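Local coordinates for protein-tyrosine-phosphatase (Shewanella sp., PDB 2Z72), which probably removes phosphate from phosphotyrosine residues of proteins in a cold-living bacterium, with the help of its two bound zinc ions, as in other calcineurin-like phosphoesterases, at residues V13-S18 / D184-Q189; T53-E58 / V125-Y130. One frame throughout, in Å; residues are numbered along the deposited sequence. Where two conformers were deposited one is given.

Contact 1 (V13-S18 / D184-Q189); sequences VITPIS and DTEIGQ
The Gln189 amide meets Thr15 along its edge: NE2 donates to Thr15 O at 3.0 Å, a nearly straight bond (168°) lying in the amide plane and in the carbonyl plane. NE2 also reaches Ala183 O, while Gln189 OE1 sits 3.6 Å from Thr15 CB and takes a bond from Lys60, so both ends of the amide are held and its rotation is fixed. The carboxylate of Glu186 is met at OE2 from its anti side, 20° out of plane, by the hydroxyl of Thr15, with OG1 donating to OE2 at 2.7 Å. Lys60 forms a salt bridge with the same OE2, and Tyr130 probably bonds to OE1. In Glu186 a bend at chi2 (67°) brings OE2 beside the Thr15 hydroxyl. Between the backbones runs a single antiparallel bridge, with Ile14 and Thr185 as a non-hydrogen-bonded pair: Glu186 N donates to Val13 O at 2.9 Å and Thr15 N to Asp184 O at 3.0 Å. The edge strand 8-14, paired on its other side with strand 22-27, thus meets the start of helix 186-192, where Thr185 is the N-cap and its OG1 accepts from Gly188 N and also bonds to Ser182 O. One water accepts from Val13 N and Ile187 N. Ile14 CD1 rests 3.9 Å from Thr185 CG2, and Val13 CG1 lies alongside Glu186 CB.

Contact 2 (T53-E58 / V125-Y130); sequences TKLSSE and VLWFMY
Tyr130 reaches across to segment 53-58 with its phenol oxygen: Ser56 N donates to OH at 2.9 Å in a nearly straight bond (172°). The backbone folds round that end of the ring. Lys54 O lies in the ring plane at the edge, 3.7 Å from Tyr130 CE1, Leu55 CA comes within 3.5 Å of Tyr130 OH, and Ser56 CB closes in on the same oxygen. Thr53 splits its two branches between the two aromatic residues, since its methyl CG2 packs 3.6 Å from Tyr130 CD1 and its hydroxyl OG1 is 3.5 Å from Trp127 CE3. A water linking OG1 to Trp127 O, to which it donates, ties that hydroxyl to the helix backbone as well. Leu55 adds CD2, 4.2 Å from Trp127 CZ3.

Behind this first shell the rings brace each other. Trp127 CZ3 stands 3.9 Å above the plane of Tyr130, over the ring centre, and Trp190 meets Tyr130 edge-to-face. Tyr130 extends outward with CG anti to the backbone N (chi1 -179°), whereas Trp127, at chi1 -72°, brings the CZ3 end of its indole over that ring, the two planes steeply inclined. The indole NE1 is in turn held by Pro11 O, and the phenol oxygen has a second, probable bond, to Glu186.

Trp127 and Tyr130 stand one turn apart on helix 122-138, on its flank toward segment 53-58; Phe128 points from the same helix to helix 83-92, packing on Leu86, Leu87 and Leu90. Segment 53-58, whose short strand 53-54 pairs antiparallel with strand 40-41, meets the two outstretched aromatic side chains close to helix 186-192, which supplies Glu186 and Trp190.

How the contacts relate
Contact 2 is the more deeply buried, about 14 Å from the chain centre against about 19 Å for contact 1, which is partly buried. Their centres are about 12 Å apart and they touch directly. The short Glu186 OE1 to Tyr130 OH approach, 2.6 Å, is a probable hydrogen bond, and the indole of Trp127 packs on Val13 and Ile187, with Leu55 against Glu186. Contact 1 joins an edge strand to a helix start, through two backbone and two side-chain hydrogen bonds, from an amide and a hydroxyl; contact 2 sets an extended segment against aromatic side chains of helix 122-138, with one direct hydrogen bond. Together they bring the N-terminal chain onto two helices of the phosphoesterase region.

Contact 1 (V13-S18 / D184-Q189)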
loop_
_atom_site.group_PDB
_atom_site.type_symbol
_atom_site.label_atom_id
_atom_site.label_comp_id
_atom_site.label_asym_id
_atom_site.label_seq_id
_atom_site.Cartn_x
_atom_site.Cartn_y
_atom_site.Cartn_z
ATOM N N VAL A 13 10.920 11.899 -8.930
ATOM C CA VAL A 13 11.180 13.205 -8.373
ATOM C C VAL A 13 12.210 13.119 -7.263
ATOM O O VAL A 13 12.108 12.306 -6.366
ATOM C CB VAL A 13 9.864 13.856 -7.854
ATOM C CG1 VAL A 13 10.161 15.149 -7.131
ATOM C CG2 VAL A 13 8.863 14.068 -8.964
ATOM N N ILE A 14 13.235 13.972 -7.395
ATOM C CA ILE A 14 14.277 14.132 -6.362
ATOM C C ILE A 14 13.898 15.321 -5.527
ATOM O O ILE A 14 13.612 16.387 -6.085
ATOM C CB ILE A 14 15.616 14.459 -7.104
ATOM C CG1 ILE A 14 15.948 13.371 -8.106
ATOM C CG2 ILE A 14 16.676 14.819 -6.114
ATOM C CD1 ILE A 14 15.954 11.983 -7.595
ATOM N N THR A 15 13.884 15.194 -4.213
ATOM C CA THR A 15 13.543 16.266 -3.295
ATOM C C THR A 15 14.636 16.461 -2.274
ATOM O O THR A 15 14.788 15.650 -1.380
ATOM C CB THR A 15 12.201 15.979 -2.590
ATOM O OG1 THR A 15 11.186 16.011 -3.608
ATOM C CG2 THR A 15 11.882 17.074 -1.596
ATOM N N PRO A 16 15.449 17.471 -2.469
ATOM C CA PRO A 16 16.602 17.676 -1.551
ATOM C C PRO A 16 16.190 18.285 -0.274
ATOM O O PRO A 16 15.040 18.697 -0.138
ATOM C CB PRO A 16 17.445 18.638 -2.402
ATOM C CG PRO A 16 16.487 19.460 -3.145
ATOM C CD PRO A 16 15.403 18.457 -3.534
ATOM N N ILE A 17 17.033 18.394 0.713
ATOM C CA ILE A 17 16.499 18.899 1.986
ATOM C C ILE A 17 16.154 20.360 1.922
ATOM O O ILE A 17 15.348 20.856 2.708
ATOM C CB ILE A 17 17.465 18.640 3.137
ATOM C CG1 ILE A 17 16.844 18.957 4.500
ATOM C CG2 ILE A 17 18.729 19.441 2.920
ATOM C CD1 ILE A 17 15.469 18.338 4.739
ATOM N N SER A 18 16.719 21.168 1.054
ATOM C CA SER A 18 16.329 22.557 0.899
ATOM C C SER A 18 16.356 22.872 -0.575
ATOM O O SER A 18 17.164 22.379 -1.349
ATOM C CB SER A 18 17.251 23.593 1.606
ATOM O OG SER A 18 18.234 24.030 0.643
ATOM N N ASP A 184 16.406 10.032 -1.169
ATOM C CA ASP A 184 16.582 11.290 -1.839
ATOM C C ASP A 184 15.384 11.645 -2.733
ATOM O O ASP A 184 15.338 12.750 -3.272
ATOM C CB ASP A 184 17.837 11.302 -2.752
ATOM C CG ASP A 184 17.835 10.174 -3.747
ATOM O OD1 ASP A 184 18.075 10.403 -4.946
ATOM O OD2 ASP A 184 17.627 8.996 -3.366
ATOM N N THR A 185 14.475 10.691 -2.897
ATOM C CA THR A 185 13.374 10.856 -3.782
ATOM C C THR A 185 12.096 11.205 -3.030
ATOM O O THR A 185 11.888 10.756 -1.874
ATOM C CB THR A 185 13.107 9.611 -4.678
ATOM O OG1 THR A 185 12.552 8.572 -3.906
ATOM C CG2 THR A 185 14.410 9.178 -5.388
ATOM N N GLU A 186 11.204 11.951 -3.653
ATOM C CA GLU A 186 9.921 12.297 -3.072
ATOM C C GLU A 186 9.124 11.062 -2.676
ATOM O O GLU A 186 8.634 10.943 -1.535
ATOM C CB GLU A 186 9.111 13.151 -4.040
ATOM C CG GLU A 186 7.787 13.666 -3.498
ATOM C CD GLU A 186 7.914 14.676 -2.386
ATOM O OE1 GLU A 186 6.921 14.904 -1.662
ATOM O OE2 GLU A 186 9.017 15.209 -2.166
ATOM N N ILE A 187 8.963 10.131 -3.609
ATOM C CA ILE A 187 8.208 8.896 -3.329
ATOM C C ILE A 187 8.907 8.100 -2.236
ATOM O O ILE A 187 8.224 7.560 -1.355
ATOM C CB ILE A 187 7.964 8.097 -4.603
ATOM C CG1 ILE A 187 7.055 8.821 -5.591
ATOM C CG2 ILE A 187 7.427 6.707 -4.258
ATOM C CD1 ILE A 187 5.652 9.095 -5.114
ATOM N N GLY A 188 10.215 8.003 -2.280
ATOM C CA GLY A 188 10.920 7.265 -1.271
ATOM C C GLY A 188 10.744 7.875 0.079
ATOM O O GLY A 188 10.658 7.128 1.089
ATOM N N GLN A 189 10.750 9.188 0.222
ATOM C CA GLN A 189 10.552 9.873 1.490
ATOM C C GLN A 189 9.134 9.611 1.997
ATOM O O GLN A 189 8.929 9.312 3.200
ATOM C CB GLN A 189 10.782 11.371 1.294
ATOM C CG GLN A 189 12.231 11.704 1.041
ATOM C CD GLN A 189 12.440 13.045 0.397
ATOM O OE1 GLN A 189 11.581 13.883 0.306
ATOM N NE2 GLN A 189 13.679 13.232 -0.078
HETATM O O HOH W 1 9.925 10.553 -6.368
#

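Contact 2 (T53-E58 / V125-Y130)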
loop_
_atom_site.group_PDB
_atom_site.type_symbol
_atom_site.label_atom_id
_atom_site.label_comp_id
_atom_site.label_asym_id
_atom_site.label_seq_id
_atom_site.Cartn_x
_atom_site.Cartn_y
_atom_site.Cartn_z
ATOM N N THR A 53 1.335 16.183 -10.324
ATOM C CA THR A 53 1.039 16.203 -8.902
ATOM C C THR A 53 1.585 17.478 -8.277
ATOM O O THR A 53 2.668 17.963 -8.681
ATOM C CB THR A 53 1.689 15.056 -8.124
ATOM O OG1 THR A 53 1.426 13.858 -8.870
ATOM C CG2 THR A 53 1.069 14.768 -6.758
ATOM N N LYS A 54 0.816 17.973 -7.338
ATOM C CA LYS A 54 1.349 19.019 -6.495
ATOM C C LYS A 54 2.034 18.326 -5.325
ATOM O O LYS A 54 1.425 17.492 -4.661
ATOM C CB LYS A 54 0.296 20.005 -5.986
ATOM C CG LYS A 54 0.838 20.984 -4.965
ATOM C CD LYS A 54 0.603 22.427 -5.348
ATOM C CE LYS A 54 0.911 23.372 -4.198
ATOM N NZ LYS A 54 -0.242 24.113 -3.629
ATOM N N LEU A 55 3.292 18.690 -5.112
ATOM C CA LEU A 55 3.983 18.161 -3.946
ATOM C C LEU A 55 3.364 18.677 -2.643
ATOM O O LEU A 55 2.928 19.809 -2.559
ATOM C CB LEU A 55 5.479 18.515 -3.996
ATOM C CG LEU A 55 6.209 17.955 -5.207
ATOM C CD1 LEU A 55 7.698 18.269 -5.045
ATOM C CD2 LEU A 55 6.017 16.461 -5.404
ATOM N N SER A 56 3.311 17.770 -1.689
ATOM C CA SER A 56 2.624 18.000 -0.423
ATOM C C SER A 56 3.584 18.455 0.640
ATOM O O SER A 56 4.647 17.864 0.760
ATOM C CB SER A 56 2.079 16.619 -0.028
ATOM O OG SER A 56 1.029 16.711 0.891
ATOM N N SER A 57 3.205 19.399 1.464
ATOM C CA SER A 57 3.939 19.805 2.642
ATOM C C SER A 57 3.490 19.054 3.886
ATOM O O SER A 57 3.977 19.366 4.969
ATOM C CB SER A 57 3.782 21.338 2.815
ATOM O OG SER A 57 2.422 21.674 3.098
ATOM N N GLU A 58 2.563 18.117 3.951
ATOM C CA GLU A 58 1.950 17.420 5.044
ATOM C C GLU A 58 2.006 15.879 4.957
ATOM O O GLU A 58 2.182 15.316 6.041
ATOM C CB GLU A 58 0.444 17.748 5.208
ATOM C CG GLU A 58 -0.044 19.132 4.919
ATOM C CD GLU A 58 -1.497 19.442 4.844
ATOM O OE1 GLU A 58 -1.973 20.610 4.834
ATOM O OE2 GLU A 58 -2.360 18.553 4.759
ATOM N N VAL A 125 0.104 4.376 -10.193
ATOM C CA VAL A 125 -0.465 4.039 -8.898
ATOM C C VAL A 125 0.136 4.861 -7.809
ATOM O O VAL A 125 -0.587 5.409 -6.933
ATOM C CB VAL A 125 -0.351 2.536 -8.586
ATOM C CG1 VAL A 125 -0.983 2.277 -7.215
ATOM C CG2 VAL A 125 -1.047 1.697 -9.641
ATOM N N LEU A 126 1.467 4.988 -7.775
ATOM C CA LEU A 126 2.106 5.718 -6.691
ATOM C C LEU A 126 1.656 7.152 -6.631
ATOM O O LEU A 126 1.276 7.676 -5.566
ATOM C CB LEU A 126 3.636 5.607 -6.850
ATOM C CG LEU A 126 4.263 4.241 -6.543
ATOM C CD1 LEU A 126 5.683 4.209 -7.045
ATOM C CD2 LEU A 126 4.269 3.923 -5.049
ATOM N N TRP A 127 1.688 7.849 -7.773
ATOM C CA TRP A 127 1.326 9.266 -7.746
ATOM C C TRP A 127 -0.163 9.453 -7.486
ATOM O O TRP A 127 -0.544 10.474 -6.902
ATOM C CB TRP A 127 1.792 9.994 -9.018
ATOM C CG TRP A 127 3.267 10.176 -9.068
ATOM C CD1 TRP A 127 4.172 9.606 -9.890
ATOM C CD2 TRP A 127 4.011 11.036 -8.174
ATOM N NE1 TRP A 127 5.422 10.048 -9.585
ATOM C CE2 TRP A 127 5.365 10.929 -8.545
ATOM C CE3 TRP A 127 3.680 11.904 -7.114
ATOM C CZ2 TRP A 127 6.370 11.629 -7.894
ATOM C CZ3 TRP A 127 4.680 12.593 -6.470
ATOM C CH2 TRP A 127 6.009 12.462 -6.855
ATOM N N PHE A 128 -1.003 8.545 -7.947
ATOM C CA PHE A 128 -2.398 8.593 -7.638
ATOM C C PHE A 128 -2.590 8.458 -6.132
ATOM O O PHE A 128 -3.367 9.227 -5.543
ATOM C CB PHE A 128 -3.155 7.487 -8.386
ATOM C CG PHE A 128 -4.590 7.336 -7.932
ATOM C CD1 PHE A 128 -5.564 8.249 -8.267
ATOM C CD2 PHE A 128 -4.936 6.258 -7.153
ATOM C CE1 PHE A 128 -6.865 8.107 -7.828
ATOM C CE2 PHE A 128 -6.247 6.115 -6.708
ATOM C CZ PHE A 128 -7.226 7.024 -7.063
ATOM N N MET A 129 -1.926 7.508 -5.515
ATOM C CA MET A 129 -2.092 7.298 -4.061
ATOM C C MET A 129 -1.526 8.458 -3.267
ATOM O O MET A 129 -2.080 8.764 -2.199
ATOM C CB MET A 129 -1.503 5.960 -3.659
ATOM C CG MET A 129 -2.248 4.734 -4.155
ATOM S SD MET A 129 -4.000 4.707 -3.746
ATOM C CE MET A 129 -3.894 4.683 -1.964
ATOM N N TYR A 130 -0.462 9.096 -3.748
ATOM C CA TYR A 130 0.096 10.283 -3.099
ATOM C C TYR A 130 -0.952 11.397 -3.108
ATOM O O TYR A 130 -1.252 12.039 -2.107
ATOM C CB TYR A 130 1.360 10.619 -3.829
ATOM C CG TYR A 130 2.177 11.806 -3.366
ATOM C CD1 TYR A 130 1.774 13.100 -3.653
ATOM C CD2 TYR A 130 3.356 11.667 -2.670
ATOM C CE1 TYR A 130 2.498 14.206 -3.251
ATOM C CE2 TYR A 130 4.129 12.749 -2.285
ATOM C CZ TYR A 130 3.684 14.015 -2.592
ATOM O OH TYR A 130 4.405 15.160 -2.253
HETATM O O HOH W 2 -0.822 12.656 -8.729
#